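Local atomic coordinates of MIP07328p (Drosophila melanogaster, PDB entry 6FKK), a protein that probably acts as an axon guidance cue, a transmembrane semaphorin with chemorepellent activity that signals between cells by binding semaphorin receptors. Residues 18-31 with 40-54. Sequence-based numbering, arbitrary orientation.
Sequences AHFIGNSTDYFKIL and VGAKDVIYNVSLNGL. With NAG (2-acetamido-2-deoxy-beta-D-glucopyranose), chain C; NAG (2-acetamido-2-deoxy-beta-D-glucopyranose), chain D.
Lys29 O, on strand 29-33, is approached twice by strand 37-41: Gly41 N donates to it over 2.6 Å, and Val40 CA adds a C-H...O contact to the same oxygen at 3.4 Å. The return bond of this antiparallel hydrogen-bonded pair, Lys29 N to Gly41 O, is weak, and Gly41 O also receives a weak bond from Arg87. The two strands form a hairpin in one four-stranded sheet of the sema domain, a beta-propeller, whereas strand 18-21 edges a different sheet. There it pairs with strand 469-474, far later in the chain, consistent with a propeller blade completed by an N-terminal strand.

Phe20 and Tyr47 link strands 18-21 and 45-50. Phe20, its ring trans to the main-chain nitrogen (chi1 178°), turns its CZ edge to a face of Tyr47, centroids 5.5 Å apart and planes at 70°; Val45 lies on the opposite face. Val49 CG2 rests over a Phe20 face, and Ala18 CB packs on Leu54 CB at 3.8 Å. Beside the hairpin, Phe28 CD1 meets Ala42 CB at the ring edge, 3.4 Å away.

Lys43 lies between strands 37-41 and 45-50; a bend at chi3 (59°) carries its NZ to Thr25 OG1, a 2.6 Å bond. The nearby Asp26 carboxylate, beyond salt-bridge range, would probably favour that ammonium. Apolar contacts thus carry the sheet-to-sheet junction, while polar bonds lie in the hairpin and at Lys43.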
# COMPACT_ATOMS: atom_id res chain seq x y z
N ALA A 18 -4.31 -0.08 -23.71
CA ALA A 18 -5.71 0.30 -23.61
C ALA A 18 -5.85 1.42 -22.60
O ALA A 18 -4.96 1.66 -21.78
CB ALA A 18 -6.58 -0.90 -23.22
N HIS A 19 -6.98 2.11 -22.66
CA HIS A 19 -7.24 3.23 -21.76
C HIS A 19 -8.72 3.29 -21.43
O HIS A 19 -9.57 3.05 -22.30
CB HIS A 19 -6.78 4.56 -22.38
CG HIS A 19 -7.45 4.88 -23.68
ND1 HIS A 19 -8.57 5.67 -23.76
CD2 HIS A 19 -7.15 4.52 -24.95
CE1 HIS A 19 -8.94 5.79 -25.02
NE2 HIS A 19 -8.09 5.09 -25.77
N PHE A 20 -9.03 3.59 -20.17
CA PHE A 20 -10.39 3.78 -19.68
C PHE A 20 -10.46 5.18 -19.09
O PHE A 20 -9.90 5.43 -18.01
CB PHE A 20 -10.75 2.71 -18.65
CG PHE A 20 -12.13 2.86 -18.07
CD1 PHE A 20 -13.22 2.27 -18.69
CD2 PHE A 20 -12.34 3.57 -16.90
CE1 PHE A 20 -14.49 2.41 -18.16
CE2 PHE A 20 -13.60 3.71 -16.37
CZ PHE A 20 -14.68 3.13 -17.00
N ILE A 21 -11.15 6.08 -19.77
CA ILE A 21 -11.08 7.51 -19.49
C ILE A 21 -12.39 7.99 -18.87
O ILE A 21 -13.47 7.70 -19.40
CB ILE A 21 -10.75 8.32 -20.75
CG1 ILE A 21 -9.48 7.79 -21.42
CG2 ILE A 21 -10.59 9.80 -20.42
CD1 ILE A 21 -8.24 7.90 -20.56
N GLY A 22 -12.28 8.71 -17.76
CA GLY A 22 -13.38 9.48 -17.22
C GLY A 22 -12.96 10.93 -17.03
O GLY A 22 -11.82 11.31 -17.33
N ASN A 23 -13.89 11.73 -16.52
CA ASN A 23 -13.59 13.12 -16.23
C ASN A 23 -12.57 13.21 -15.09
O ASN A 23 -12.43 12.30 -14.27
CB ASN A 23 -14.86 13.89 -15.88
CG ASN A 23 -15.59 14.40 -17.10
OD1 ASN A 23 -14.97 14.95 -18.01
ND2 ASN A 23 -16.90 14.22 -17.13
N SER A 24 -11.86 14.34 -15.05
CA SER A 24 -10.89 14.55 -13.98
C SER A 24 -11.57 14.67 -12.63
O SER A 24 -10.96 14.37 -11.60
CB SER A 24 -10.06 15.80 -14.27
OG SER A 24 -9.23 15.62 -15.40
N THR A 25 -12.83 15.08 -12.61
CA THR A 25 -13.59 15.20 -11.37
C THR A 25 -13.96 13.85 -10.77
O THR A 25 -14.56 13.82 -9.69
CB THR A 25 -14.86 16.02 -11.62
OG1 THR A 25 -15.66 15.36 -12.61
CG2 THR A 25 -14.51 17.42 -12.11
N ASP A 26 -13.62 12.74 -11.43
CA ASP A 26 -14.16 11.45 -11.02
C ASP A 26 -13.46 10.92 -9.78
O ASP A 26 -14.10 10.29 -8.93
CB ASP A 26 -14.08 10.45 -12.17
CG ASP A 26 -14.98 10.83 -13.34
OD1 ASP A 26 -15.55 11.93 -13.33
OD2 ASP A 26 -15.11 10.01 -14.28
N TYR A 27 -12.16 11.16 -9.66
CA TYR A 27 -11.34 10.68 -8.55
C TYR A 27 -11.50 9.17 -8.37
O TYR A 27 -12.13 8.68 -7.43
CB TYR A 27 -11.67 11.43 -7.26
CG TYR A 27 -11.19 12.86 -7.25
CD1 TYR A 27 -9.84 13.16 -7.20
CD2 TYR A 27 -12.10 13.92 -7.26
CE1 TYR A 27 -9.40 14.47 -7.18
CE2 TYR A 27 -11.67 15.23 -7.24
CZ TYR A 27 -10.31 15.50 -7.20
OH TYR A 27 -9.88 16.80 -7.18
N PHE A 28 -10.91 8.44 -9.32
CA PHE A 28 -11.01 6.98 -9.31
C PHE A 28 -10.29 6.38 -8.11
O PHE A 28 -9.32 6.94 -7.59
CB PHE A 28 -10.43 6.40 -10.60
CG PHE A 28 -11.31 6.57 -11.81
CD1 PHE A 28 -12.69 6.62 -11.67
CD2 PHE A 28 -10.77 6.69 -13.07
CE1 PHE A 28 -13.51 6.78 -12.78
CE2 PHE A 28 -11.58 6.85 -14.18
CZ PHE A 28 -12.95 6.90 -14.03
N LYS A 29 -10.77 5.22 -7.67
CA LYS A 29 -10.16 4.46 -6.59
C LYS A 29 -10.44 2.98 -6.82
O LYS A 29 -11.60 2.61 -7.05
CB LYS A 29 -10.68 4.90 -5.22
CG LYS A 29 -10.29 3.99 -4.07
CD LYS A 29 -8.86 4.23 -3.60
CE LYS A 29 -8.51 3.31 -2.43
NZ LYS A 29 -9.47 3.45 -1.29
N ILE A 30 -9.40 2.16 -6.76
CA ILE A 30 -9.56 0.72 -6.97
C ILE A 30 -10.09 0.10 -5.69
O ILE A 30 -9.53 0.29 -4.61
CB ILE A 30 -8.22 0.09 -7.39
CG1 ILE A 30 -7.74 0.68 -8.72
CG2 ILE A 30 -8.37 -1.42 -7.52
CD1 ILE A 30 -8.67 0.44 -9.88
N LEU A 31 -11.18 -0.66 -5.81
CA LEU A 31 -11.82 -1.29 -4.67
C LEU A 31 -11.59 -2.80 -4.59
O LEU A 31 -11.52 -3.34 -3.49
CB LEU A 31 -13.33 -1.02 -4.69
CG LEU A 31 -13.73 0.46 -4.66
CD1 LEU A 31 -15.24 0.61 -4.58
CD2 LEU A 31 -13.04 1.17 -3.51
N VAL A 40 -13.71 -0.18 -9.82
CA VAL A 40 -13.23 1.19 -9.72
C VAL A 40 -14.32 2.02 -9.06
O VAL A 40 -15.37 2.28 -9.67
CB VAL A 40 -12.84 1.77 -11.09
CG1 VAL A 40 -12.27 3.17 -10.93
CG2 VAL A 40 -11.85 0.86 -11.79
N GLY A 41 -14.08 2.44 -7.82
CA GLY A 41 -14.99 3.35 -7.15
C GLY A 41 -14.79 4.78 -7.59
O GLY A 41 -13.69 5.32 -7.48
N ALA A 42 -15.85 5.41 -8.09
CA ALA A 42 -15.73 6.74 -8.67
C ALA A 42 -16.80 7.69 -8.15
O ALA A 42 -17.49 7.39 -7.18
CB ALA A 42 -15.81 6.67 -10.20
N LYS A 43 -16.93 8.85 -8.80
CA LYS A 43 -17.98 9.80 -8.46
C LYS A 43 -19.32 9.25 -8.91
O LYS A 43 -19.55 9.07 -10.11
CB LYS A 43 -17.69 11.15 -9.11
CG LYS A 43 -18.81 12.17 -8.92
CD LYS A 43 -18.45 13.53 -9.49
CE LYS A 43 -18.14 13.44 -10.97
NZ LYS A 43 -17.94 14.78 -11.58
N ASP A 44 -20.19 8.95 -7.94
CA ASP A 44 -21.57 8.53 -8.18
C ASP A 44 -21.67 7.17 -8.86
O ASP A 44 -22.78 6.65 -9.02
CB ASP A 44 -22.31 9.58 -9.02
CG ASP A 44 -22.49 10.90 -8.28
OD1 ASP A 44 -22.53 10.89 -7.03
OD2 ASP A 44 -22.59 11.95 -8.95
N VAL A 45 -20.55 6.57 -9.26
CA VAL A 45 -20.55 5.32 -10.00
C VAL A 45 -19.44 4.42 -9.47
O VAL A 45 -18.41 4.89 -8.99
CB VAL A 45 -20.38 5.55 -11.52
CG1 VAL A 45 -20.59 4.26 -12.29
CG2 VAL A 45 -21.33 6.62 -12.04
N ILE A 46 -19.67 3.11 -9.56
CA ILE A 46 -18.63 2.10 -9.42
C ILE A 46 -18.65 1.24 -10.67
O ILE A 46 -19.73 0.84 -11.14
CB ILE A 46 -18.82 1.25 -8.14
CG1 ILE A 46 -17.74 0.17 -8.05
CG2 ILE A 46 -20.21 0.63 -8.10
CD1 ILE A 46 -17.85 -0.70 -6.82
N TYR A 47 -17.47 0.97 -11.23
CA TYR A 47 -17.34 0.32 -12.53
C TYR A 47 -16.73 -1.07 -12.39
O TYR A 47 -15.77 -1.26 -11.64
CB TYR A 47 -16.46 1.16 -13.47
CG TYR A 47 -16.94 2.58 -13.69
CD1 TYR A 47 -16.53 3.61 -12.85
CD2 TYR A 47 -17.79 2.89 -14.74
CE1 TYR A 47 -16.96 4.91 -13.06
CE2 TYR A 47 -18.23 4.19 -14.95
CZ TYR A 47 -17.81 5.19 -14.10
OH TYR A 47 -18.24 6.49 -14.31
N ASN A 48 -17.29 -2.02 -13.12
CA ASN A 48 -16.71 -3.35 -13.29
C ASN A 48 -16.04 -3.37 -14.66
O ASN A 48 -16.71 -3.31 -15.69
CB ASN A 48 -17.79 -4.44 -13.17
CG ASN A 48 -17.20 -5.85 -13.06
OD1 ASN A 48 -15.99 -6.03 -13.05
ND2 ASN A 48 -18.07 -6.86 -12.97
N VAL A 49 -14.71 -3.41 -14.67
CA VAL A 49 -13.92 -3.20 -15.88
C VAL A 49 -13.10 -4.45 -16.16
O VAL A 49 -12.37 -4.93 -15.29
CB VAL A 49 -13.00 -1.97 -15.75
CG1 VAL A 49 -12.21 -1.76 -17.02
CG2 VAL A 49 -13.82 -0.74 -15.40
N SER A 50 -13.22 -4.97 -17.38
CA SER A 50 -12.39 -6.09 -17.80
C SER A 50 -10.98 -5.62 -18.11
O SER A 50 -10.77 -4.52 -18.62
CB SER A 50 -13.01 -6.77 -19.03
OG SER A 50 -12.16 -7.78 -19.53
N LEU A 51 -9.99 -6.46 -17.80
CA LEU A 51 -8.60 -6.07 -17.89
C LEU A 51 -7.97 -6.34 -19.25
O LEU A 51 -6.87 -5.84 -19.52
CB LEU A 51 -7.77 -6.77 -16.81
CG LEU A 51 -7.89 -6.19 -15.40
CD1 LEU A 51 -6.91 -6.86 -14.45
CD2 LEU A 51 -7.68 -4.69 -15.43
N ASN A 52 -8.62 -7.12 -20.12
CA ASN A 52 -8.00 -7.45 -21.40
C ASN A 52 -7.98 -6.24 -22.33
O ASN A 52 -6.99 -6.02 -23.05
CB ASN A 52 -8.73 -8.63 -22.05
CG ASN A 52 -10.18 -8.33 -22.34
OD1 ASN A 52 -10.77 -7.40 -21.78
ND2 ASN A 52 -10.78 -9.12 -23.22
N GLY A 53 -9.04 -5.44 -22.33
CA GLY A 53 -9.09 -4.27 -23.18
C GLY A 53 -9.52 -3.01 -22.46
O GLY A 53 -9.84 -2.00 -23.10
N LEU A 54 -9.53 -3.06 -21.12
CA LEU A 54 -10.00 -1.95 -20.29
C LEU A 54 -11.40 -1.51 -20.71
O LEU A 54 -11.72 -0.32 -20.75
CB LEU A 54 -9.03 -0.78 -20.30
CG LEU A 54 -7.73 -0.97 -19.52
CD1 LEU A 54 -6.96 0.35 -19.43
CD2 LEU A 54 -8.01 -1.52 -18.13
C1 NAG C . -17.62 -8.22 -12.84
C2 NAG C . -18.40 -9.03 -11.82
C3 NAG C . -17.83 -10.44 -11.72
C4 NAG C . -17.92 -11.12 -13.08
C5 NAG C . -17.34 -10.26 -14.22
C6 NAG C . -17.78 -10.76 -15.57
C7 NAG C . -17.78 -8.18 -9.49
C8 NAG C . -16.35 -8.58 -9.68
N2 NAG C . -18.64 -8.41 -10.51
O3 NAG C . -18.60 -11.17 -10.76
O4 NAG C . -17.22 -12.35 -13.04
O5 NAG C . -17.74 -8.88 -14.15
O6 NAG C . -19.11 -11.28 -15.53
O7 NAG C . -18.17 -7.67 -8.43
C1 NAG D . -17.69 14.67 -18.25
C2 NAG D . -19.14 14.16 -18.17
C3 NAG D . -19.96 14.69 -19.35
C4 NAG D . -19.84 16.21 -19.44
C5 NAG D . -18.37 16.61 -19.49
C6 NAG D . -18.17 18.11 -19.50
C7 NAG D . -20.23 12.00 -17.75
C8 NAG D . -20.08 10.50 -17.79
N2 NAG D . -19.17 12.71 -18.15
O3 NAG D . -21.32 14.33 -19.19
O4 NAG D . -20.50 16.68 -20.61
O5 NAG D . -17.69 16.11 -18.34
O6 NAG D . -17.44 18.53 -20.64
O7 NAG D . -21.27 12.53 -17.38